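Local coordinates for protein ferulic acid decarboxylase 1 (Candida dubliniensis, PDB 4ZAD) that binds prenylated FMN and probably catalyses the reversible decarboxylation of aromatic carboxylic acids such as ferulic, p-coumaric and cinnamic acid to their vinyl derivatives, at residues H183-I193 with H300-N308; Q57-F68 with L133-P144. All coordinates share one frame; numbering follows the deposited sequence.

Interaction 1: residues H183-I193 with H300-N308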
loop_
_atom_site.group_PDB
_atom_site.type_symbol
_atom_site.label_atom_id
_atom_site.label_comp_id
_atom_site.label_asym_id
_atom_site.label_seq_id
_atom_site.Cartn_x
_atom_site.Cartn_y
_atom_site.Cartn_z
ATOM N N HIS A 183 26.567 -9.917 -25.972
ATOM C CA HIS A 183 26.281 -11.099 -26.781
ATOM C C HIS A 183 27.564 -11.866 -27.067
ATOM O O HIS A 183 27.598 -13.086 -26.942
ATOM C CB HIS A 183 25.637 -10.729 -28.110
ATOM C CG HIS A 183 25.536 -11.882 -29.060
ATOM N ND1 HIS A 183 24.636 -12.915 -28.885
ATOM C CD2 HIS A 183 26.236 -12.178 -30.179
ATOM C CE1 HIS A 183 24.782 -13.790 -29.860
ATOM N NE2 HIS A 183 25.742 -13.363 -30.663
ATOM N N ASP A 184 28.604 -11.158 -27.471
ATOM C CA ASP A 184 29.898 -11.810 -27.690
ATOM C C ASP A 184 30.989 -10.770 -27.576
ATOM O O ASP A 184 30.717 -9.618 -27.231
ATOM C CB ASP A 184 29.944 -12.520 -29.049
ATOM C CG ASP A 184 29.881 -11.552 -30.243
ATOM O OD1 ASP A 184 30.553 -10.495 -30.233
ATOM O OD2 ASP A 184 29.182 -11.874 -31.220
ATOM N N SER A 185 32.220 -11.138 -27.882
ATOM C CA SER A 185 33.306 -10.137 -27.838
ATOM C C SER A 185 32.982 -8.715 -28.317
ATOM O O SER A 185 33.496 -7.750 -27.759
ATOM C CB SER A 185 34.523 -10.644 -28.606
ATOM O OG SER A 185 35.347 -11.357 -27.698
ATOM N N LYS A 186 32.161 -8.582 -29.353
ATOM C CA LYS A 186 32.119 -7.335 -30.103
ATOM C C LYS A 186 30.696 -6.810 -30.247
ATOM O O LYS A 186 30.390 -6.054 -31.171
ATOM C CB LYS A 186 32.748 -7.546 -31.480
ATOM C CG LYS A 186 34.008 -8.482 -31.521
ATOM C CD LYS A 186 35.309 -7.757 -31.204
ATOM C CE LYS A 186 36.571 -8.656 -31.423
ATOM N NZ LYS A 186 37.866 -7.902 -31.557
ATOM N N SER A 187 29.836 -7.147 -29.302
ATOM C CA SER A 187 28.428 -7.133 -29.598
ATOM C C SER A 187 27.505 -7.126 -28.412
ATOM O O SER A 187 27.720 -7.873 -27.459
ATOM C CB SER A 187 28.064 -8.349 -30.432
ATOM O OG SER A 187 27.630 -7.901 -31.680
ATOM N N ILE A 188 26.433 -6.333 -28.540
ATOM C CA ILE A 188 25.434 -6.194 -27.519
ATOM C C ILE A 188 24.085 -6.386 -28.152
ATOM O O ILE A 188 23.856 -5.896 -29.258
ATOM C CB ILE A 188 25.455 -4.761 -26.933
ATOM C CG1 ILE A 188 26.791 -4.436 -26.293
ATOM C CG2 ILE A 188 24.335 -4.575 -25.923
ATOM C CD1 ILE A 188 26.910 -2.997 -25.928
ATOM N N THR A 189 23.195 -7.087 -27.453
ATOM C CA THR A 189 21.782 -7.157 -27.829
ATOM C C THR A 189 20.944 -6.641 -26.680
ATOM O O THR A 189 21.314 -6.759 -25.507
ATOM C CB THR A 189 21.282 -8.602 -28.171
ATOM O OG1 THR A 189 19.888 -8.544 -28.525
ATOM C CG2 THR A 189 21.431 -9.558 -26.993
ATOM N N GLY A 190 19.800 -6.076 -27.024
ATOM C CA GLY A 190 18.892 -5.562 -26.035
ATOM C C GLY A 190 17.531 -5.450 -26.642
ATOM O O GLY A 190 17.360 -5.686 -27.828
ATOM N N LEU A 191 16.556 -5.089 -25.816
ATOM C CA LEU A 191 15.195 -4.821 -26.269
ATOM C C LEU A 191 15.080 -3.660 -27.251
ATOM O O LEU A 191 15.676 -2.590 -27.057
ATOM C CB LEU A 191 14.307 -4.465 -25.075
ATOM C CG LEU A 191 13.704 -5.566 -24.221
ATOM C CD1 LEU A 191 12.937 -4.854 -23.113
ATOM C CD2 LEU A 191 12.785 -6.429 -25.039
ATOM N N VAL A 192 14.223 -3.880 -28.244
ATOM C CA VAL A 192 13.916 -2.962 -29.305
ATOM C C VAL A 192 12.468 -3.296 -29.637
ATOM O O VAL A 192 12.219 -4.147 -30.494
ATOM C CB VAL A 192 14.849 -3.231 -30.522
ATOM C CG1 VAL A 192 14.430 -2.401 -31.737
ATOM C CG2 VAL A 192 16.371 -3.006 -30.141
ATOM N N ILE A 193 11.492 -2.701 -28.933
ATOM C CA ILE A 193 10.076 -3.099 -29.122
ATOM C C ILE A 193 9.178 -1.924 -29.405
ATOM O O ILE A 193 9.495 -0.802 -29.122
ATOM C CB ILE A 193 9.524 -3.919 -27.927
ATOM C CG1 ILE A 193 9.418 -3.069 -26.652
ATOM C CG2 ILE A 193 10.468 -5.145 -27.627
ATOM C CD1 ILE A 193 8.779 -3.748 -25.452
ATOM N N HIS A 300 13.596 -14.871 -25.671
ATOM C CA HIS A 300 13.177 -14.304 -26.940
ATOM C C HIS A 300 14.371 -13.714 -27.657
ATOM O O HIS A 300 15.443 -13.531 -27.064
ATOM C CB HIS A 300 12.042 -13.274 -26.790
ATOM C CG HIS A 300 12.401 -12.035 -26.009
ATOM N ND1 HIS A 300 13.692 -11.549 -25.896
ATOM C CD2 HIS A 300 11.612 -11.145 -25.350
ATOM C CE1 HIS A 300 13.683 -10.440 -25.178
ATOM N NE2 HIS A 300 12.434 -10.170 -24.842
ATOM N N THR A 301 14.165 -13.436 -28.941
ATOM C CA THR A 301 15.214 -12.959 -29.828
ATOM C C THR A 301 15.122 -11.470 -30.025
ATOM O O THR A 301 14.016 -10.936 -30.069
ATOM C CB THR A 301 15.075 -13.595 -31.209
ATOM O OG1 THR A 301 13.770 -13.312 -31.763
ATOM C CG2 THR A 301 15.293 -15.086 -31.092
ATOM N N GLN A 302 16.271 -10.817 -30.196
ATOM C CA GLN A 302 16.317 -9.357 -30.324
ATOM C C GLN A 302 17.479 -8.949 -31.254
ATOM O O GLN A 302 18.450 -9.707 -31.428
ATOM C CB GLN A 302 16.438 -8.662 -28.921
ATOM C CG GLN A 302 15.192 -8.723 -27.981
ATOM C CD GLN A 302 13.978 -7.972 -28.497
ATOM O OE1 GLN A 302 12.833 -8.431 -28.364
ATOM N NE2 GLN A 302 14.216 -6.814 -29.112
ATOM N N PRO A 303 17.391 -7.745 -31.858
ATOM C CA PRO A 303 18.428 -7.281 -32.794
ATOM C C PRO A 303 19.818 -7.169 -32.169
ATOM O O PRO A 303 19.962 -7.314 -30.949
ATOM C CB PRO A 303 17.921 -5.899 -33.261
ATOM C CG PRO A 303 16.718 -5.632 -32.609
ATOM C CD PRO A 303 16.223 -6.851 -31.870
ATOM N N LEU A 304 20.821 -6.914 -33.000
ATOM C CA LEU A 304 22.211 -6.981 -32.548
ATOM C C LEU A 304 22.947 -5.729 -32.864
ATOM O O LEU A 304 22.967 -5.321 -34.028
ATOM C CB LEU A 304 22.966 -8.136 -33.225
ATOM C CG LEU A 304 24.363 -8.410 -32.689
ATOM C CD1 LEU A 304 24.337 -8.733 -31.166
ATOM C CD2 LEU A 304 25.000 -9.565 -33.487
ATOM N N TYR A 305 23.555 -5.146 -31.828
ATOM C CA TYR A 305 24.359 -3.945 -31.959
ATOM C C TYR A 305 25.793 -4.380 -32.060
ATOM O O TYR A 305 26.325 -4.970 -31.116
ATOM C CB TYR A 305 24.235 -3.050 -30.732
ATOM C CG TYR A 305 22.876 -2.464 -30.435
ATOM C CD1 TYR A 305 21.919 -3.198 -29.773
ATOM C CD2 TYR A 305 22.581 -1.131 -30.740
ATOM C CE1 TYR A 305 20.693 -2.658 -29.451
ATOM C CE2 TYR A 305 21.340 -0.572 -30.420
ATOM C CZ TYR A 305 20.412 -1.348 -29.767
ATOM O OH TYR A 305 19.177 -0.825 -29.427
ATOM N N ARG A 306 26.426 -4.074 -33.182
ATOM C CA ARG A 306 27.789 -4.485 -33.431
ATOM C C ARG A 306 28.616 -3.301 -33.122
ATOM O O ARG A 306 28.510 -2.304 -33.803
ATOM C CB ARG A 306 27.977 -4.870 -34.884
ATOM C CG ARG A 306 26.933 -5.894 -35.402
ATOM C CD ARG A 306 27.243 -6.351 -36.880
ATOM N NE ARG A 306 26.338 -7.403 -37.313
ATOM C CZ ARG A 306 26.486 -8.698 -37.026
ATOM N NH1 ARG A 306 27.533 -9.122 -36.294
ATOM N NH2 ARG A 306 25.567 -9.581 -37.465
ATOM N N VAL A 307 29.447 -3.403 -32.088
ATOM C CA VAL A 307 30.331 -2.297 -31.637
ATOM C C VAL A 307 31.643 -2.326 -32.430
ATOM O O VAL A 307 32.333 -3.328 -32.411
ATOM C CB VAL A 307 30.647 -2.474 -30.119
ATOM C CG1 VAL A 307 31.586 -1.403 -29.592
ATOM C CG2 VAL A 307 29.357 -2.521 -29.324
ATOM N N ASN A 308 31.968 -1.242 -33.132
ATOM C CA ASN A 308 33.210 -1.102 -33.882
ATOM C C ASN A 308 34.253 -0.237 -33.172
ATOM O O ASN A 308 35.407 -0.256 -33.544
ATOM C CB ASN A 308 32.973 -0.440 -35.270
ATOM C CG ASN A 308 31.968 -1.201 -36.190
ATOM O OD1 ASN A 308 31.303 -0.552 -37.036
ATOM N ND2 ASN A 308 31.862 -2.541 -36.049
HETATM O O HOH W 1 18.303 -2.435 -26.665
#

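Interaction 2: residues Q57-F68 with L133-P144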
loop_
_atom_site.group_PDB
_atom_site.type_symbol
_atom_site.label_atom_id
_atom_site.label_comp_id
_atom_site.label_asym_id
_atom_site.label_seq_id
_atom_site.Cartn_x
_atom_site.Cartn_y
_atom_site.Cartn_z
ATOM N N GLN A 57 38.521 -8.193 -11.544
ATOM C CA GLN A 57 38.831 -8.062 -12.958
ATOM C C GLN A 57 39.263 -9.370 -13.608
ATOM O O GLN A 57 39.905 -10.229 -12.985
ATOM C CB GLN A 57 39.904 -6.998 -13.156
ATOM C CG GLN A 57 39.377 -5.565 -13.010
ATOM C CD GLN A 57 38.700 -5.029 -14.298
ATOM O OE1 GLN A 57 38.032 -5.777 -15.056
ATOM N NE2 GLN A 57 38.864 -3.726 -14.535
ATOM N N ASP A 58 38.855 -9.519 -14.864
ATOM C CA ASP A 58 39.276 -10.613 -15.698
ATOM C C ASP A 58 40.721 -10.259 -16.114
ATOM O O ASP A 58 41.003 -9.101 -16.418
ATOM C CB ASP A 58 38.328 -10.761 -16.899
ATOM C CG ASP A 58 38.690 -11.930 -17.785
ATOM O OD1 ASP A 58 39.704 -11.855 -18.507
ATOM O OD2 ASP A 58 37.964 -12.931 -17.759
ATOM N N PRO A 59 41.644 -11.248 -16.106
ATOM C CA PRO A 59 43.038 -10.914 -16.411
ATOM C C PRO A 59 43.299 -10.403 -17.823
ATOM O O PRO A 59 44.233 -9.619 -17.996
ATOM C CB PRO A 59 43.779 -12.240 -16.179
ATOM C CG PRO A 59 42.899 -12.994 -15.253
ATOM C CD PRO A 59 41.524 -12.672 -15.736
ATOM N N GLU A 60 42.482 -10.805 -18.800
ATOM C CA GLU A 60 42.717 -10.424 -20.209
ATOM C C GLU A 60 42.151 -9.026 -20.580
ATOM O O GLU A 60 42.316 -8.571 -21.723
ATOM C CB GLU A 60 42.229 -11.535 -21.192
ATOM C CG GLU A 60 43.238 -12.732 -21.427
ATOM C CD GLU A 60 42.545 -14.135 -21.695
ATOM O OE1 GLU A 60 41.975 -14.394 -22.796
ATOM O OE2 GLU A 60 42.602 -15.005 -20.791
ATOM N N ASN A 61 41.509 -8.346 -19.622
ATOM C CA ASN A 61 40.980 -6.978 -19.822
ATOM C C ASN A 61 42.056 -6.014 -20.303
ATOM O O ASN A 61 43.074 -5.843 -19.639
ATOM C CB ASN A 61 40.399 -6.446 -18.504
ATOM C CG ASN A 61 39.951 -4.992 -18.587
ATOM O OD1 ASN A 61 40.162 -4.308 -19.591
ATOM N ND2 ASN A 61 39.324 -4.517 -17.522
ATOM N N ILE A 62 41.801 -5.347 -21.418
ATOM C CA ILE A 62 42.832 -4.569 -22.116
ATOM C C ILE A 62 43.379 -3.287 -21.418
ATOM O O ILE A 62 44.429 -2.763 -21.803
ATOM C CB ILE A 62 42.346 -4.230 -23.574
ATOM C CG1 ILE A 62 43.552 -3.979 -24.496
ATOM C CG2 ILE A 62 41.334 -3.065 -23.577
ATOM C CD1 ILE A 62 43.201 -3.917 -25.964
ATOM N N ASP A 63 42.687 -2.774 -20.411
ATOM C CA ASP A 63 43.136 -1.545 -19.726
ATOM C C ASP A 63 42.386 -1.453 -18.399
ATOM O O ASP A 63 41.541 -0.555 -18.207
ATOM C CB ASP A 63 42.859 -0.309 -20.615
ATOM C CG ASP A 63 43.516 0.988 -20.095
ATOM O OD1 ASP A 63 44.291 0.958 -19.100
ATOM O OD2 ASP A 63 43.267 2.048 -20.707
ATOM N N PRO A 64 42.652 -2.393 -17.490
ATOM C CA PRO A 64 41.901 -2.487 -16.254
ATOM C C PRO A 64 41.989 -1.268 -15.352
ATOM O O PRO A 64 41.092 -1.043 -14.543
ATOM C CB PRO A 64 42.535 -3.686 -15.533
ATOM C CG PRO A 64 43.805 -3.970 -16.229
ATOM C CD PRO A 64 43.613 -3.496 -17.625
ATOM N N LYS A 65 43.058 -0.494 -15.459
ATOM C CA LYS A 65 43.189 0.658 -14.568
ATOM C C LYS A 65 42.181 1.731 -14.957
ATOM O O LYS A 65 41.828 2.576 -14.147
ATOM C CB LYS A 65 44.651 1.184 -14.501
ATOM C CG LYS A 65 45.099 2.207 -15.570
ATOM C CD LYS A 65 46.654 2.118 -15.818
ATOM C CE LYS A 65 47.379 3.505 -15.836
ATOM N NZ LYS A 65 47.448 4.154 -17.199
ATOM N N ASN A 66 41.723 1.653 -16.205
ATOM C CA ASN A 66 40.722 2.572 -16.746
ATOM C C ASN A 66 39.310 2.008 -16.965
ATOM O O ASN A 66 38.364 2.768 -17.005
ATOM C CB ASN A 66 41.228 3.128 -18.083
ATOM C CG ASN A 66 42.369 4.099 -17.923
ATOM O OD1 ASN A 66 43.261 4.150 -18.756
ATOM N ND2 ASN A 66 42.338 4.886 -16.866
ATOM N N LEU A 67 39.173 0.699 -17.139
ATOM C CA LEU A 67 37.900 0.093 -17.541
ATOM C C LEU A 67 37.480 -1.029 -16.607
ATOM O O LEU A 67 38.198 -2.037 -16.520
ATOM C CB LEU A 67 38.039 -0.519 -18.945
ATOM C CG LEU A 67 38.185 0.494 -20.066
ATOM C CD1 LEU A 67 38.552 -0.164 -21.403
ATOM C CD2 LEU A 67 36.857 1.248 -20.148
ATOM N N PHE A 68 36.374 -0.873 -15.861
ATOM C CA PHE A 68 35.810 0.420 -15.429
ATOM C C PHE A 68 35.391 0.227 -13.969
ATOM O O PHE A 68 35.386 -0.914 -13.467
ATOM C CB PHE A 68 34.615 0.846 -16.281
ATOM C CG PHE A 68 33.712 -0.280 -16.651
ATOM C CD1 PHE A 68 32.803 -0.780 -15.740
ATOM C CD2 PHE A 68 33.776 -0.841 -17.912
ATOM C CE1 PHE A 68 31.976 -1.845 -16.065
ATOM C CE2 PHE A 68 32.966 -1.902 -18.264
ATOM C CZ PHE A 68 32.064 -2.421 -17.343
ATOM N N LEU A 133 39.735 2.493 -28.533
ATOM C CA LEU A 133 39.900 1.097 -28.876
ATOM C C LEU A 133 39.250 0.849 -30.244
ATOM O O LEU A 133 38.118 1.311 -30.479
ATOM C CB LEU A 133 39.244 0.206 -27.830
ATOM C CG LEU A 133 39.865 0.083 -26.431
ATOM C CD1 LEU A 133 38.839 -0.512 -25.461
ATOM C CD2 LEU A 133 41.099 -0.787 -26.471
ATOM N N THR A 134 39.965 0.149 -31.145
ATOM C CA THR A 134 39.414 -0.232 -32.443
ATOM C C THR A 134 38.684 -1.534 -32.251
ATOM O O THR A 134 38.825 -2.174 -31.211
ATOM C CB THR A 134 40.497 -0.485 -33.503
ATOM O OG1 THR A 134 41.291 -1.629 -33.113
ATOM C CG2 THR A 134 41.380 0.763 -33.730
ATOM N N LYS A 135 37.933 -1.938 -33.268
ATOM C CA LYS A 135 37.171 -3.190 -33.258
ATOM C C LYS A 135 38.018 -4.411 -32.890
ATOM O O LYS A 135 37.543 -5.313 -32.187
ATOM C CB LYS A 135 36.559 -3.422 -34.638
ATOM C CG LYS A 135 35.650 -4.643 -34.742
ATOM C CD LYS A 135 35.072 -4.785 -36.150
ATOM C CE LYS A 135 34.104 -5.970 -36.264
ATOM N NZ LYS A 135 33.202 -5.833 -37.460
ATOM N N GLU A 136 39.256 -4.444 -33.392
ATOM C CA GLU A 136 40.170 -5.568 -33.177
ATOM C C GLU A 136 40.505 -5.677 -31.683
ATOM O O GLU A 136 40.484 -6.751 -31.112
ATOM C CB GLU A 136 41.448 -5.397 -34.033
ATOM N N GLN A 137 40.777 -4.539 -31.054
ATOM C CA GLN A 137 41.195 -4.490 -29.650
ATOM C C GLN A 137 40.029 -4.724 -28.681
ATOM O O GLN A 137 40.255 -4.995 -27.491
ATOM C CB GLN A 137 41.850 -3.132 -29.329
ATOM C CG GLN A 137 42.948 -2.630 -30.297
ATOM C CD GLN A 137 43.457 -1.230 -29.914
ATOM O OE1 GLN A 137 43.358 -0.258 -30.681
ATOM N NE2 GLN A 137 43.985 -1.125 -28.707
ATOM N N ILE A 138 38.788 -4.610 -29.168
ATOM C CA ILE A 138 37.637 -4.637 -28.262
ATOM C C ILE A 138 37.293 -6.061 -27.934
ATOM O O ILE A 138 37.249 -6.888 -28.834
ATOM C CB ILE A 138 36.372 -3.985 -28.888
ATOM C CG1 ILE A 138 36.532 -2.485 -29.026
ATOM C CG2 ILE A 138 35.141 -4.256 -28.045
ATOM C CD1 ILE A 138 35.770 -1.915 -30.197
ATOM N N ASP A 139 37.032 -6.320 -26.653
ATOM C CA ASP A 139 36.540 -7.624 -26.167
ATOM C C ASP A 139 35.697 -7.449 -24.892
ATOM O O ASP A 139 36.215 -7.414 -23.767
ATOM C CB ASP A 139 37.702 -8.598 -25.920
ATOM C CG ASP A 139 37.235 -10.015 -25.645
ATOM O OD1 ASP A 139 36.113 -10.214 -25.154
ATOM O OD2 ASP A 139 38.016 -10.954 -25.898
ATOM N N LEU A 140 34.383 -7.356 -25.106
ATOM C CA LEU A 140 33.415 -7.002 -24.070
ATOM C C LEU A 140 33.322 -8.091 -22.994
ATOM O O LEU A 140 32.952 -7.817 -21.848
ATOM C CB LEU A 140 32.048 -6.729 -24.720
ATOM C CG LEU A 140 31.975 -5.572 -25.741
ATOM C CD1 LEU A 140 30.605 -5.490 -26.398
ATOM C CD2 LEU A 140 32.326 -4.231 -25.107
ATOM N N THR A 141 33.674 -9.323 -23.386
ATOM C CA THR A 141 33.734 -10.520 -22.518
ATOM C C THR A 141 34.649 -10.300 -21.305
ATOM O O THR A 141 34.386 -10.833 -20.218
ATOM C CB THR A 141 34.200 -11.757 -23.407
ATOM O OG1 THR A 141 33.180 -12.033 -24.372
ATOM C CG2 THR A 141 34.524 -13.054 -22.621
ATOM N N LYS A 142 35.694 -9.493 -21.490
ATOM C CA LYS A 142 36.729 -9.311 -20.470
ATOM C C LYS A 142 36.498 -8.150 -19.501
ATOM O O LYS A 142 37.137 -8.082 -18.438
ATOM C CB LYS A 142 38.109 -9.176 -21.136
ATOM C CG LYS A 142 38.437 -10.319 -22.144
ATOM C CD LYS A 142 38.388 -11.703 -21.493
ATOM C CE LYS A 142 38.723 -12.818 -22.472
ATOM N NZ LYS A 142 38.018 -14.119 -22.206
ATOM N N LEU A 143 35.563 -7.269 -19.842
ATOM C CA LEU A 143 35.205 -6.142 -18.956
ATOM C C LEU A 143 34.375 -6.619 -17.748
ATOM O O LEU A 143 33.711 -7.652 -17.814
ATOM C CB LEU A 143 34.469 -5.064 -19.759
ATOM C CG LEU A 143 35.271 -4.470 -20.932
ATOM C CD1 LEU A 143 34.421 -3.463 -21.723
ATOM C CD2 LEU A 143 36.524 -3.841 -20.410
ATOM N N PRO A 144 34.408 -5.870 -16.639
ATOM C CA PRO A 144 33.665 -6.235 -15.449
ATOM C C PRO A 144 32.205 -5.788 -15.534
ATOM O O PRO A 144 31.763 -4.880 -14.800
ATOM C CB PRO A 144 34.405 -5.495 -14.358
ATOM C CG PRO A 144 34.870 -4.275 -15.006
ATOM C CD PRO A 144 35.053 -4.565 -16.465
#

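Interaction 1: residues H183-I193 with H300-N308
The antiparallel pairing of strand 187-189 with strand 300-308 belongs to the beta sheet of the Rift-related domain and is centred on the hydrogen-bonded pair I188 and Y305. I188 N gives a nearly straight bond to Y305 O (2.9 Å, 172° at the hydrogen), and Y305 N returns one to I188 O at 2.7 Å; V307 N to K186 O extends the ladder. Y305 O has a second donor, S187 OG at 3.3 Å, which approaches from above the carbonyl plane, whereas I188 N lies in it. T189 holds OG1 anti to its backbone N (chi1 -180°), which brings the hydroxyl to P303 O at 2.7 Å. L304 CD1 lies 3.4 Å from S187 OG and also packs on CB of H183, which with D184 faces S187 in a classic beta bulge of the hairpin. On the other face, the Y305 ring meets I188 O edge-on and stacks with W163. Farther along, V192 CG2 sits 3.6 Å from P303 CG, and one water donates to L191 O and weakly joins Y305 OH. The arrangement is an antiparallel sheet pairing whose strand 187-189 runs on into L191, a residue of the prenylated-flavin pocket.

Interaction 2: residues Q57-F68 with L133-P144
P144 and L143 form the compact half of this contact, meeting the aromatic ring of F68. P144 CD sits over one face of that ring, toward its rim, in a CH-pi contact 3.9 Å from the centroid, while L143 CB touches F68 CE2 at 3.8 Å. With chi1 at 39°, F68 CG stands between its own backbone N and carbonyl carbon, and from there the ring reaches both residues; a cis peptide bond precedes F68. Next to it, L143 CD2 packs on L67 CB and on the amide of N61, L67 and L133 meet tip to tip, and P144 CG and CD both rest against Q57 OE1, CG at 3.5 Å. The amides behind this surface are held within 57-68: Q57 NE2 (2.7 Å) and N61 ND2 (2.9 Å) reach L67 O from opposite faces of its carbonyl plane, and N61 ND2 also donates to Q57 OE1. N61 OD1 accepts from D63 N, an Asx turn.

The solvent side is looser. The bent chain of K142 lies alongside E60, and its CD is 3.3 Å from D58 OD1; K142 NZ stays 4.0 Å from E60 OE1, too far for a salt bridge. At the far end, exposed I62 and L133 run past one another head to tail, CG2 to CD2 3.7 Å, and I62 CD1 touches Q137 CB, the two side chains crossing at about a right angle.

No hydrogen bond joins the two segments. The chemistry therefore implies that a loop shaped by its own polar bonds is attached through van der Waals packing, largely of apolar groups and the aliphatic part of K142, with D58 and E60 probably adding modest electrostatic attraction.

From the N terminus, 57-68 connects strands 49-52 and 69-71 of the four-stranded mixed sheet that also takes in strand 317-319. Interaction 2 brings it against 133-144, closing a span of 64 residues and joining that sheet to the Rift-related domain. The chain then reaches 183-193, and interaction 1 closes a longer span of 106 residues by pairing with 300-308. The two closures follow in series, neither nested nor crossed. They are nevertheless adjacent: S185 O probably accepts a hydrogen bond from L140 N, and K186 NZ probably donates to K135 O. Strands 131-134 and 300-312 are also neighbours in one sheet, so the N-terminal loop is connected through it to strand 187-189, which leads into the flavin-contacting L191.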